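Local coordinates for trypsin inhibitor BGIT (PDB 1VBW), which inhibits trypsin, a serine protease, probably by presenting an exposed binding loop to the enzyme's active site as other potato type I inhibitors do, at residues 7-12 and 25-30; 19-24 and 31-36; 41-44 and 49-52; 52-57 and 61-66. All coordinates share one frame; numbering follows the deposited sequence.

Overall arrangement
From the N terminus, contact 1 joins the loop before helix 17-27 to that helix's C-terminal end, closing a loop that contains most of the helix. Contact 2 crosses it, since 19-24 lies inside that loop and 31-36 beyond it; it lays the helix on strand 32-37. Contact 3 follows in series, tying the loop after strand 32-37 to strand 50-55, its parallel neighbour. Contact 4 starts at Arg52, where contact 3 ends, and brings the chain back beside the same strand before strand 66-67. None nests within another. Contacts 1 and 4 meet where Trp9 N bonds to Pro65 O, so the N-terminal stretch and the returning chain also hold each other.

Contact 1: residues 7-12 and 25-30. With K (potassium ion), chain B.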
loop_
_atom_site.group_PDB
_atom_site.type_symbol
_atom_site.label_atom_id
_atom_site.label_comp_id
_atom_site.label_asym_id
_atom_site.label_seq_id
_atom_site.Cartn_x
_atom_site.Cartn_y
_atom_site.Cartn_z
ATOM N N SER A 7 -4.434 6.774 6.318
ATOM C CA SER A 7 -4.328 6.783 4.875
ATOM C C SER A 7 -2.899 6.766 4.321
ATOM O O SER A 7 -2.717 6.722 3.127
ATOM C CB SER A 7 -5.154 7.927 4.299
ATOM O OG SER A 7 -4.753 9.105 4.877
ATOM N N SER A 8 -1.891 6.755 5.218
ATOM C CA SER A 8 -0.524 6.514 4.743
ATOM C C SER A 8 0.230 5.782 5.842
ATOM O O SER A 8 -0.057 5.943 7.032
ATOM C CB SER A 8 0.157 7.814 4.292
ATOM O OG SER A 8 1.369 7.535 3.608
ATOM N N TRP A 9 1.165 4.981 5.393
ATOM C CA TRP A 9 1.937 4.087 6.275
ATOM C C TRP A 9 3.429 4.279 6.051
ATOM O O TRP A 9 4.142 3.390 5.574
ATOM C CB TRP A 9 1.569 2.609 5.997
ATOM C CG TRP A 9 0.203 2.276 6.502
ATOM C CD1 TRP A 9 -0.072 1.650 7.663
ATOM C CD2 TRP A 9 -1.073 2.528 5.855
ATOM N NE1 TRP A 9 -1.437 1.496 7.846
ATOM C CE2 TRP A 9 -2.066 2.025 6.723
ATOM C CE3 TRP A 9 -1.467 3.088 4.649
ATOM C CZ2 TRP A 9 -3.424 2.097 6.432
ATOM C CZ3 TRP A 9 -2.817 3.181 4.355
ATOM C CH2 TRP A 9 -3.790 2.689 5.246
ATOM N N PRO A 10 3.932 5.467 6.385
ATOM C CA PRO A 10 5.363 5.733 6.056
ATOM C C PRO A 10 6.306 4.807 6.755
ATOM O O PRO A 10 7.424 4.587 6.230
ATOM C CB PRO A 10 5.529 7.197 6.542
ATOM C CG PRO A 10 4.475 7.395 7.579
ATOM C CD PRO A 10 3.278 6.605 7.013
ATOM N N GLN A 11 5.980 4.239 7.913
ATOM C CA GLN A 11 6.901 3.374 8.611
ATOM C C GLN A 11 7.042 2.012 7.979
ATOM O O GLN A 11 7.912 1.228 8.414
ATOM C CB GLN A 11 6.523 3.181 10.093
ATOM C CG GLN A 11 6.549 4.459 10.890
ATOM C CD GLN A 11 6.373 4.155 12.390
ATOM O OE1 GLN A 11 7.037 3.317 12.979
ATOM N NE2 GLN A 11 5.392 4.803 12.999
ATOM N N LEU A 12 6.218 1.671 6.972
ATOM C CA LEU A 12 6.332 0.350 6.353
ATOM C C LEU A 12 7.404 0.251 5.289
ATOM O O LEU A 12 7.694 -0.865 4.837
ATOM C CB LEU A 12 4.979 -0.111 5.839
ATOM C CG LEU A 12 3.916 -0.333 6.918
ATOM C CD1 LEU A 12 2.592 -0.704 6.291
ATOM C CD2 LEU A 12 4.361 -1.449 7.891
ATOM N N GLU A 25 -4.164 -3.490 6.109
ATOM C CA GLU A 25 -5.538 -3.945 6.042
ATOM C C GLU A 25 -6.151 -4.096 7.421
ATOM O O GLU A 25 -7.397 -4.078 7.507
ATOM C CB GLU A 25 -5.606 -5.285 5.274
ATOM C CG GLU A 25 -5.354 -5.049 3.793
ATOM C CD GLU A 25 -5.415 -6.305 2.909
ATOM O OE1 GLU A 25 -5.858 -7.375 3.378
ATOM O OE2 GLU A 25 -5.153 -6.165 1.712
ATOM N N ARG A 26 -5.359 -4.312 8.459
ATOM C CA ARG A 26 -5.801 -4.349 9.854
ATOM C C ARG A 26 -6.070 -2.932 10.346
ATOM O O ARG A 26 -7.078 -2.674 11.018
ATOM C CB ARG A 26 -4.743 -5.062 10.746
ATOM C CG ARG A 26 -4.569 -6.589 10.642
ATOM C CD ARG A 26 -3.278 -7.274 11.059
ATOM N NE ARG A 26 -3.036 -7.170 12.501
ATOM C CZ ARG A 26 -3.192 -8.196 13.313
ATOM N NH1 ARG A 26 -3.616 -9.385 13.003
ATOM N NH2 ARG A 26 -2.868 -7.867 14.545
ATOM N N GLU A 27 -5.176 -1.987 10.038
ATOM C CA GLU A 27 -5.323 -0.618 10.560
ATOM C C GLU A 27 -6.441 0.144 9.872
ATOM O O GLU A 27 -7.088 0.977 10.558
ATOM C CB GLU A 27 -4.004 0.145 10.413
ATOM C CG GLU A 27 -2.960 -0.403 11.385
ATOM C CD GLU A 27 -1.699 0.382 11.473
ATOM O OE1 GLU A 27 -1.418 1.139 10.544
ATOM O OE2 GLU A 27 -0.989 0.251 12.481
ATOM N N ASN A 28 -6.660 -0.067 8.584
ATOM C CA ASN A 28 -7.783 0.544 7.895
ATOM C C ASN A 28 -8.560 -0.569 7.206
ATOM O O ASN A 28 -8.196 -1.021 6.102
ATOM C CB ASN A 28 -7.322 1.583 6.887
ATOM C CG ASN A 28 -8.497 2.401 6.371
ATOM O OD1 ASN A 28 -9.637 1.877 6.374
ATOM N ND2 ASN A 28 -8.299 3.629 5.996
ATOM N N PRO A 29 -9.686 -1.008 7.805
ATOM C CA PRO A 29 -10.466 -2.087 7.236
ATOM C C PRO A 29 -11.166 -1.755 5.950
ATOM O O PRO A 29 -11.754 -2.658 5.303
ATOM C CB PRO A 29 -11.474 -2.434 8.337
ATOM C CG PRO A 29 -11.594 -1.199 9.151
ATOM C CD PRO A 29 -10.258 -0.520 9.100
ATOM N N ARG A 30 -11.106 -0.505 5.521
ATOM C CA ARG A 30 -11.743 -0.053 4.273
ATOM C C ARG A 30 -10.784 -0.014 3.103
ATOM O O ARG A 30 -11.149 0.522 2.052
ATOM C CB ARG A 30 -12.365 1.297 4.529
ATOM C CG ARG A 30 -13.501 1.176 5.599
ATOM C CD ARG A 30 -14.198 2.464 5.913
ATOM N NE ARG A 30 -13.365 3.445 6.557
ATOM C CZ ARG A 30 -13.717 4.641 6.989
ATOM N NH1 ARG A 30 -14.978 5.116 6.861
ATOM N NH2 ARG A 30 -12.785 5.380 7.567
HETATM K K K B . 10.427 1.067 8.402
HETATM O O HOH W 1 10.377 0.244 10.682
HETATM O O HOH W 2 10.195 -1.605 8.350
HETATM O O HOH W 3 12.920 1.734 8.428
#
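Trp9 and Glu27 meet through a hydrogen bond from the indole: NE1 of Trp9 lies 2.7 Å from OE1 of Glu27. The bond is short but bent, with 130° at the hydrogen, and it reaches the carboxylate oxygen on its anti side. Ring and carboxylate are nearly coplanar, 27° apart, and the two side chains run past one another in opposite directions. Glu27 manages this with an extended chain beyond CG, and the same OE1 forms a salt bridge with Lys6, so the indole N-H and the ammonium of Lys6 share one acceptor. At the six-membered end of the ring, CB of Asn28 sits in the indole plane, 4.0 Å from CZ2 of Trp9, which makes this an edge contact.

In the potato type I inhibitor fold of this protein, the contact fixes the segment before helix 17-27 against the helix's C-terminal end; the indole also touches Ile24 of that helix. Asn28 is the first residue past the helix to leave helical backbone angles. Its CG stands anti to the backbone N (chi1 -169°), and OD1 of Asn28 accepts from N of Arg30 at 2.9 Å, an Asx turn that carries the chain out of the helix. The amide's other end, ND2, donates to the backbone oxygens of Gln4 and Lys6. Past the tryptophan the chain turns, N of Leu12 bonding to O of Trp9 at 3.0 Å. O of Gln11 then binds a potassium ion at 2.5 Å, with three waters and Val13 O completing the observed ligands.

Contact 2: residues 19-24 and 31-36; sequences AAKAVI and VRAVII
Lys21 and Ala33 mark the closest backbone approach, 5.3 Å between their CA atoms, where helix 17-27 lies on strand 32-37 of the inhibitor's small sheet. This is the helix-on-sheet layer of the potato type I inhibitor fold. The helix runs nearly antiparallel to the strand that follows it, their local axes 165° apart in direction and 7.8 Å apart at closest approach, a distance that suits the alanine facing the helix.

The apolar part of the contact has two centres. CG2 of Ile24 meets CG2 of Val31 at 3.6 Å, the two side chains crossing at about a right angle, while CD1 of Ile24 reaches CB of Ala33 at 4.2 Å. Ile24 is also in touch with Trp9, Leu12 and Val53, which places these methyls in the core between helix and sheet. Beside them, the methylenes of Lys21 pass over the alanine, CG of Lys21 lying 3.9 Å from CB of Ala33.

The polar part gathers at the end of Lys21. Its CG is anti to the backbone N (chi1 171°) and the chain stays extended until it bends at chi4, which turns the ammonium onto the strand. There NZ donates to O of Ala33 and also forms a salt bridge with OE2 of Glu25, an oxygen that accepts from N of Ala33 as well. A methionine in place of Lys21 would probably leave Ala33 O without this donor and Glu25 without its opposite charge. The bond from NZ of Lys21 to O of Ala33 is 3.0 Å long and lies in the carbonyl plane, with a C=O...N angle of 150°.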
loop_
_atom_site.group_PDB
_atom_site.type_symbol
_atom_site.label_atom_id
_atom_site.label_comp_id
_atom_site.label_asym_id
_atom_site.label_seq_id
_atom_site.Cartn_x
_atom_site.Cartn_y
_atom_site.Cartn_z
ATOM N N ALA A 19 4.166 -8.321 5.246
ATOM C CA ALA A 19 3.949 -7.706 6.564
ATOM C C ALA A 19 3.150 -6.416 6.382
ATOM O O ALA A 19 2.235 -6.105 7.177
ATOM C CB ALA A 19 5.241 -7.453 7.286
ATOM N N ALA A 20 3.536 -5.622 5.385
ATOM C CA ALA A 20 2.856 -4.366 5.137
ATOM C C ALA A 20 1.400 -4.532 4.814
ATOM O O ALA A 20 0.531 -3.817 5.328
ATOM C CB ALA A 20 3.594 -3.617 4.030
ATOM N N LYS A 21 1.075 -5.491 3.912
ATOM C CA LYS A 21 -0.321 -5.737 3.559
ATOM C C LYS A 21 -1.168 -5.994 4.795
ATOM O O LYS A 21 -2.249 -5.446 4.940
ATOM C CB LYS A 21 -0.404 -6.914 2.574
ATOM C CG LYS A 21 -1.777 -7.422 2.281
ATOM C CD LYS A 21 -1.777 -8.429 1.123
ATOM C CE LYS A 21 -3.122 -9.080 0.873
ATOM N NZ LYS A 21 -4.011 -8.089 0.179
ATOM N N ALA A 22 -0.665 -6.858 5.684
ATOM C CA ALA A 22 -1.434 -7.173 6.855
ATOM C C ALA A 22 -1.592 -6.001 7.793
ATOM O O ALA A 22 -2.669 -5.786 8.341
ATOM C CB ALA A 22 -0.700 -8.354 7.610
ATOM N N VAL A 23 -0.530 -5.190 7.983
ATOM C CA VAL A 23 -0.672 -4.021 8.848
ATOM C C VAL A 23 -1.698 -3.050 8.248
ATOM O O VAL A 23 -2.569 -2.573 8.974
ATOM C CB VAL A 23 0.676 -3.310 9.015
ATOM C CG1 VAL A 23 0.512 -1.942 9.691
ATOM C CG2 VAL A 23 1.671 -4.150 9.828
ATOM N N ILE A 24 -1.559 -2.773 6.966
ATOM C CA ILE A 24 -2.454 -1.783 6.307
ATOM C C ILE A 24 -3.880 -2.225 6.440
ATOM O O ILE A 24 -4.782 -1.444 6.791
ATOM C CB ILE A 24 -2.013 -1.678 4.832
ATOM C CG1 ILE A 24 -0.664 -1.006 4.708
ATOM C CG2 ILE A 24 -3.090 -0.933 4.020
ATOM C CD1 ILE A 24 -0.003 -1.264 3.397
ATOM N N VAL A 31 -9.614 -0.633 3.242
ATOM C CA VAL A 31 -8.698 -0.695 2.106
ATOM C C VAL A 31 -8.222 -2.130 1.895
ATOM O O VAL A 31 -8.155 -2.938 2.808
ATOM C CB VAL A 31 -7.485 0.236 2.259
ATOM C CG1 VAL A 31 -7.932 1.670 2.528
ATOM C CG2 VAL A 31 -6.511 -0.249 3.314
ATOM N N ARG A 32 -7.818 -2.373 0.653
ATOM C CA ARG A 32 -7.092 -3.568 0.273
ATOM C C ARG A 32 -5.748 -3.147 -0.256
ATOM O O ARG A 32 -5.647 -2.237 -1.113
ATOM C CB ARG A 32 -7.879 -4.344 -0.822
ATOM C CG ARG A 32 -7.086 -5.485 -1.414
ATOM C CD ARG A 32 -7.948 -6.374 -2.306
ATOM N NE ARG A 32 -7.167 -7.349 -3.027
ATOM C CZ ARG A 32 -6.679 -7.197 -4.274
ATOM N NH1 ARG A 32 -7.000 -6.115 -4.992
ATOM N NH2 ARG A 32 -5.929 -8.144 -4.794
ATOM N N ALA A 33 -4.691 -3.802 0.258
ATOM C CA ALA A 33 -3.335 -3.524 -0.186
ATOM C C ALA A 33 -2.995 -4.438 -1.356
ATOM O O ALA A 33 -3.236 -5.649 -1.332
ATOM C CB ALA A 33 -2.384 -3.753 0.966
ATOM N N VAL A 34 -2.367 -3.863 -2.362
ATOM C CA VAL A 34 -2.020 -4.474 -3.642
ATOM C C VAL A 34 -0.498 -4.459 -3.762
ATOM O O VAL A 34 0.028 -3.366 -3.846
ATOM C CB VAL A 34 -2.688 -3.720 -4.803
ATOM C CG1 VAL A 34 -2.317 -2.266 -4.859
ATOM C CG2 VAL A 34 -2.425 -4.424 -6.145
ATOM N N ILE A 35 0.189 -5.605 -3.790
ATOM C CA ILE A 35 1.632 -5.666 -3.940
ATOM C C ILE A 35 1.996 -5.522 -5.412
ATOM O O ILE A 35 1.493 -6.293 -6.233
ATOM C CB ILE A 35 2.185 -7.018 -3.415
ATOM C CG1 ILE A 35 1.693 -7.233 -2.001
ATOM C CG2 ILE A 35 3.684 -7.019 -3.598
ATOM C CD1 ILE A 35 2.404 -6.304 -1.047
ATOM N N ILE A 36 2.856 -4.585 -5.742
ATOM C CA ILE A 36 3.225 -4.324 -7.119
ATOM C C ILE A 36 4.717 -4.026 -7.162
ATOM O O ILE A 36 5.210 -3.245 -6.353
ATOM C CB ILE A 36 2.511 -3.105 -7.738
ATOM C CG1 ILE A 36 1.020 -3.138 -7.515
ATOM C CG2 ILE A 36 2.871 -3.070 -9.213
ATOM C CD1 ILE A 36 0.326 -1.878 -8.014
#

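Contact 3: residues 41-44 and 49-52; sequences GATK and DRVR
Ala42 and Arg52 are the nearest pair along the backbones, yet their CA atoms stand 8.8 Å apart, so long side chains from strand 50-55 must span the distance. In the potato type I inhibitor fold the exposed loop between strands 32-37 and 50-55 is the protease-binding loop, and arginines rising from the strand behind it brace it; Lys44 is probably the residue offered to trypsin's specificity pocket.

Arg52 extends from CG to NE and places its guanidinium between two groups. CB of Ala42 lies over the centre of one face, 3.4 Å from CZ of Arg52, and CZ of Arg50 lies over the opposite face, offset toward the rim. The two guanidinium groups thus come close, NH2 of Arg50 to NH2 of Arg52 being 3.1 Å, both donors. Negative groups nearby probably offset the gathered charge, since NH1 of Arg50 forms salt bridges with Asp45 and the C-terminal carboxylate of Gly68.

NH2 of Arg52 also holds Thr43 twice, through its backbone O and, weakly, through OG1 at 3.1 Å, a hydroxyl itself hydrogen-bonded to Asp45. A leucine in place of Arg52 would probably leave the Thr43 carbonyl without its donor, take the flat support from Ala42 and set this part of the loop free to move. The firmer bond, NH2 of Arg52 to O of Thr43, measures 2.9 Å, in the carbonyl plane and on a lone pair, with 142° at the hydrogen.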
loop_
_atom_site.group_PDB
_atom_site.type_symbol
_atom_site.label_atom_id
_atom_site.label_comp_id
_atom_site.label_asym_id
_atom_site.label_seq_id
_atom_site.Cartn_x
_atom_site.Cartn_y
_atom_site.Cartn_z
ATOM N N GLY A 41 4.185 -0.168 -13.172
ATOM C CA GLY A 41 2.984 0.522 -13.742
ATOM C C GLY A 41 1.695 0.057 -13.090
ATOM O O GLY A 41 1.470 -1.117 -12.742
ATOM N N ALA A 42 0.780 0.974 -12.967
ATOM C CA ALA A 42 -0.545 0.723 -12.364
ATOM C C ALA A 42 -1.419 1.880 -12.810
ATOM O O ALA A 42 -0.927 2.969 -13.138
ATOM C CB ALA A 42 -0.471 0.653 -10.854
ATOM N N THR A 43 -2.739 1.665 -12.823
ATOM C CA THR A 43 -3.637 2.684 -13.374
ATOM C C THR A 43 -3.473 3.988 -12.669
ATOM O O THR A 43 -3.418 4.095 -11.442
ATOM C CB THR A 43 -5.133 2.326 -13.314
ATOM O OG1 THR A 43 -5.470 2.045 -11.960
ATOM C CG2 THR A 43 -5.429 1.131 -14.223
ATOM N N LYS A 44 -3.471 5.060 -13.473
ATOM C CA LYS A 44 -3.286 6.396 -12.915
ATOM C C LYS A 44 -4.590 7.063 -12.537
ATOM O O LYS A 44 -4.789 8.237 -12.840
ATOM C CB LYS A 44 -2.520 7.262 -13.906
ATOM C CG LYS A 44 -1.131 6.719 -14.145
ATOM C CD LYS A 44 -0.268 6.961 -12.947
ATOM C CE LYS A 44 1.206 6.784 -13.253
ATOM N NZ LYS A 44 2.097 7.009 -12.110
ATOM N N ASP A 49 -10.251 2.955 -1.778
ATOM C CA ASP A 49 -10.261 1.614 -1.219
ATOM C C ASP A 49 -8.986 0.831 -1.531
ATOM O O ASP A 49 -8.911 -0.360 -1.200
ATOM C CB ASP A 49 -11.478 0.822 -1.747
ATOM C CG ASP A 49 -11.520 0.768 -3.258
ATOM O OD1 ASP A 49 -11.521 -0.355 -3.814
ATOM O OD2 ASP A 49 -11.635 1.819 -3.893
ATOM N N ARG A 50 -8.004 1.480 -2.150
ATOM C CA ARG A 50 -6.807 0.817 -2.648
ATOM C C ARG A 50 -5.557 1.416 -1.989
ATOM O O ARG A 50 -5.452 2.632 -1.896
ATOM C CB ARG A 50 -6.707 1.068 -4.153
ATOM C CG ARG A 50 -5.520 0.420 -4.850
ATOM C CD ARG A 50 -5.562 0.606 -6.359
ATOM N NE ARG A 50 -5.615 2.009 -6.740
ATOM C CZ ARG A 50 -6.064 2.452 -7.910
ATOM N NH1 ARG A 50 -6.047 3.761 -8.181
ATOM N NH2 ARG A 50 -6.569 1.592 -8.807
ATOM N N VAL A 51 -4.639 0.538 -1.610
ATOM C CA VAL A 51 -3.298 0.952 -1.160
ATOM C C VAL A 51 -2.290 0.146 -1.973
ATOM O O VAL A 51 -2.135 -1.054 -1.725
ATOM C CB VAL A 51 -3.089 0.777 0.337
ATOM C CG1 VAL A 51 -1.652 1.143 0.718
ATOM C CG2 VAL A 51 -4.061 1.625 1.143
ATOM N N ARG A 52 -1.601 0.800 -2.871
ATOM C CA ARG A 52 -0.497 0.157 -3.580
ATOM C C ARG A 52 0.712 0.015 -2.678
ATOM O O ARG A 52 1.117 1.005 -2.048
ATOM C CB ARG A 52 -0.168 0.953 -4.839
ATOM C CG ARG A 52 -1.341 0.838 -5.818
ATOM C CD ARG A 52 -1.157 1.608 -7.070
ATOM N NE ARG A 52 -2.211 1.146 -7.985
ATOM C CZ ARG A 52 -2.655 2.161 -8.761
ATOM N NH1 ARG A 52 -2.084 3.317 -8.550
ATOM N NH2 ARG A 52 -3.536 1.819 -9.609
#

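Contact 4: residues 52-57 and 61-66; sequences RVWVTE and VARPPT. With NA (sodium ion), chain C.
Trp54 and Arg63 meet through their aliphatic parts, CB of Trp54 lying 3.8 Å from CG of Arg63, and the guanidinium of Arg63 does not stack on the indole. The indole itself is packed by Ile36, Val38 and Ala42 from the neighbouring strand and loop. Arg63 bends at chi2 (-72°), which takes its flat end away from the tryptophan and back to the backbone of the residue before it: NH2 of Arg63 donates to O of Ala62 at 2.9 Å. That oxygen lies within 4° of the guanidinium plane, whereas the donor stands above the carbonyl plane.

On the side toward helix 17-27, CG1 of Val53 touches CG2 of Val61 at 3.6 Å, and CG2 of Val53 faces the ring of Pro65. Ile24 packs on Val53 and Pro65 from the helix, so this side belongs to the core of the potato type I inhibitor fold. At the far end Thr56 and Ala62 touch through their methyls.

Direct backbone pairing rests on one nearly straight bond, N of Ala62 to O of Trp54, 2.9 Å with 167° at the hydrogen. Farther along, waters join the backbones. One accepts from Trp54 N and donates to Arg63 O and Arg52 O. O of Thr66 binds a sodium ion at 2.7 Å; Gly68 O and a water are further ligands, and CB of Arg52 lies 3.6 Å from the ion.

Pro64 and Pro65 have no N-H to offer, which is consistent with the lack of direct ladder bonds here, and water carries the bonding, even at Thr66, whose N-H reaches Arg52 O through a water.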
loop_
_atom_site.group_PDB
_atom_site.type_symbol
_atom_site.label_atom_id
_atom_site.label_comp_id
_atom_site.label_asym_id
_atom_site.label_seq_id
_atom_site.Cartn_x
_atom_site.Cartn_y
_atom_site.Cartn_z
ATOM N N ARG A 52 -1.601 0.800 -2.871
ATOM C CA ARG A 52 -0.497 0.157 -3.580
ATOM C C ARG A 52 0.712 0.015 -2.678
ATOM O O ARG A 52 1.117 1.005 -2.048
ATOM C CB ARG A 52 -0.168 0.953 -4.839
ATOM C CG ARG A 52 -1.341 0.838 -5.818
ATOM C CD ARG A 52 -1.157 1.608 -7.070
ATOM N NE ARG A 52 -2.211 1.146 -7.985
ATOM C CZ ARG A 52 -2.655 2.161 -8.761
ATOM N NH1 ARG A 52 -2.084 3.317 -8.550
ATOM N NH2 ARG A 52 -3.536 1.819 -9.609
ATOM N N VAL A 53 1.278 -1.149 -2.647
ATOM C CA VAL A 53 2.467 -1.466 -1.901
ATOM C C VAL A 53 3.565 -1.792 -2.917
ATOM O O VAL A 53 3.581 -2.872 -3.464
ATOM C CB VAL A 53 2.247 -2.605 -0.915
ATOM C CG1 VAL A 53 3.532 -2.885 -0.137
ATOM C CG2 VAL A 53 1.105 -2.264 0.058
ATOM N N TRP A 54 4.419 -0.779 -3.156
ATOM C CA TRP A 54 5.437 -0.894 -4.186
ATOM C C TRP A 54 6.674 -1.584 -3.605
ATOM O O TRP A 54 7.212 -1.097 -2.611
ATOM C CB TRP A 54 5.819 0.482 -4.698
ATOM C CG TRP A 54 4.712 1.174 -5.442
ATOM C CD1 TRP A 54 3.871 2.156 -4.973
ATOM C CD2 TRP A 54 4.389 0.954 -6.816
ATOM N NE1 TRP A 54 3.006 2.545 -5.990
ATOM C CE2 TRP A 54 3.309 1.827 -7.127
ATOM C CE3 TRP A 54 4.879 0.128 -7.811
ATOM C CZ2 TRP A 54 2.720 1.865 -8.405
ATOM C CZ3 TRP A 54 4.313 0.166 -9.080
ATOM C CH2 TRP A 54 3.260 1.038 -9.347
ATOM N N VAL A 55 7.098 -2.666 -4.239
ATOM C CA VAL A 55 8.154 -3.505 -3.662
ATOM C C VAL A 55 9.304 -3.664 -4.653
ATOM O O VAL A 55 9.193 -3.571 -5.879
ATOM C CB VAL A 55 7.640 -4.866 -3.247
ATOM C CG1 VAL A 55 6.607 -4.735 -2.113
ATOM C CG2 VAL A 55 7.094 -5.675 -4.392
ATOM N N THR A 56 10.478 -3.961 -4.058
ATOM C CA THR A 56 11.658 -4.345 -4.825
ATOM C C THR A 56 11.480 -5.765 -5.372
ATOM O O THR A 56 10.546 -6.498 -5.070
ATOM C CB THR A 56 12.912 -4.302 -3.949
ATOM O OG1 THR A 56 12.819 -5.417 -3.046
ATOM C CG2 THR A 56 13.074 -2.994 -3.229
ATOM N N GLU A 57 12.496 -6.203 -6.129
ATOM C CA GLU A 57 12.545 -7.583 -6.639
ATOM C C GLU A 57 12.631 -8.614 -5.534
ATOM O O GLU A 57 12.322 -9.792 -5.752
ATOM C CB GLU A 57 13.718 -7.596 -7.646
ATOM C CG GLU A 57 15.101 -7.224 -7.138
ATOM C CD GLU A 57 15.371 -5.792 -6.726
ATOM O OE1 GLU A 57 14.584 -4.852 -7.061
ATOM O OE2 GLU A 57 16.350 -5.503 -5.989
ATOM N N VAL A 61 9.220 -3.330 0.772
ATOM C CA VAL A 61 8.516 -2.082 0.476
ATOM C C VAL A 61 9.491 -0.929 0.264
ATOM O O VAL A 61 10.337 -0.650 1.109
ATOM C CB VAL A 61 7.553 -1.775 1.635
ATOM C CG1 VAL A 61 6.772 -0.464 1.385
ATOM C CG2 VAL A 61 6.569 -2.894 1.870
ATOM N N ALA A 62 9.330 -0.260 -0.887
ATOM C CA ALA A 62 10.295 0.708 -1.353
ATOM C C ALA A 62 9.693 2.086 -1.572
ATOM O O ALA A 62 10.425 2.975 -2.028
ATOM C CB ALA A 62 10.925 0.236 -2.667
ATOM N N ARG A 63 8.416 2.262 -1.293
ATOM C CA ARG A 63 7.751 3.568 -1.322
ATOM C C ARG A 63 6.738 3.598 -0.158
ATOM O O ARG A 63 6.230 2.517 0.203
ATOM C CB ARG A 63 6.955 3.813 -2.605
ATOM C CG ARG A 63 7.762 3.678 -3.905
ATOM C CD ARG A 63 8.721 4.865 -4.083
ATOM N NE ARG A 63 9.357 4.816 -5.391
ATOM C CZ ARG A 63 10.365 4.063 -5.753
ATOM N NH1 ARG A 63 10.845 4.108 -7.008
ATOM N NH2 ARG A 63 10.949 3.246 -4.852
ATOM N N PRO A 64 6.410 4.741 0.399
ATOM C CA PRO A 64 5.434 4.774 1.563
ATOM C C PRO A 64 4.035 4.431 1.099
ATOM O O PRO A 64 3.470 5.155 0.262
ATOM C CB PRO A 64 5.515 6.255 2.050
ATOM C CG PRO A 64 6.050 6.983 0.891
ATOM C CD PRO A 64 6.908 6.093 0.090
ATOM N N PRO A 65 3.440 3.341 1.549
ATOM C CA PRO A 65 2.111 3.000 1.070
ATOM C C PRO A 65 1.088 4.056 1.460
ATOM O O PRO A 65 1.049 4.478 2.608
ATOM C CB PRO A 65 1.822 1.650 1.731
ATOM C CG PRO A 65 3.181 1.059 2.017
ATOM C CD PRO A 65 4.003 2.265 2.402
ATOM N N THR A 66 0.255 4.436 0.495
ATOM C CA THR A 66 -0.729 5.489 0.705
ATOM C C THR A 66 -2.012 5.095 -0.019
ATOM O O THR A 66 -1.945 4.495 -1.089
ATOM C CB THR A 66 -0.125 6.793 0.116
ATOM O OG1 THR A 66 1.124 7.046 0.833
ATOM C CG2 THR A 66 -1.063 7.944 0.362
HETATM NA NA NA C . -2.370 3.481 -3.558
HETATM O O HOH W 4 4.233 1.512 -1.465
HETATM O O HOH W 5 0.918 3.662 -2.208
HETATM O O HOH W 6 -0.353 5.275 -3.960
#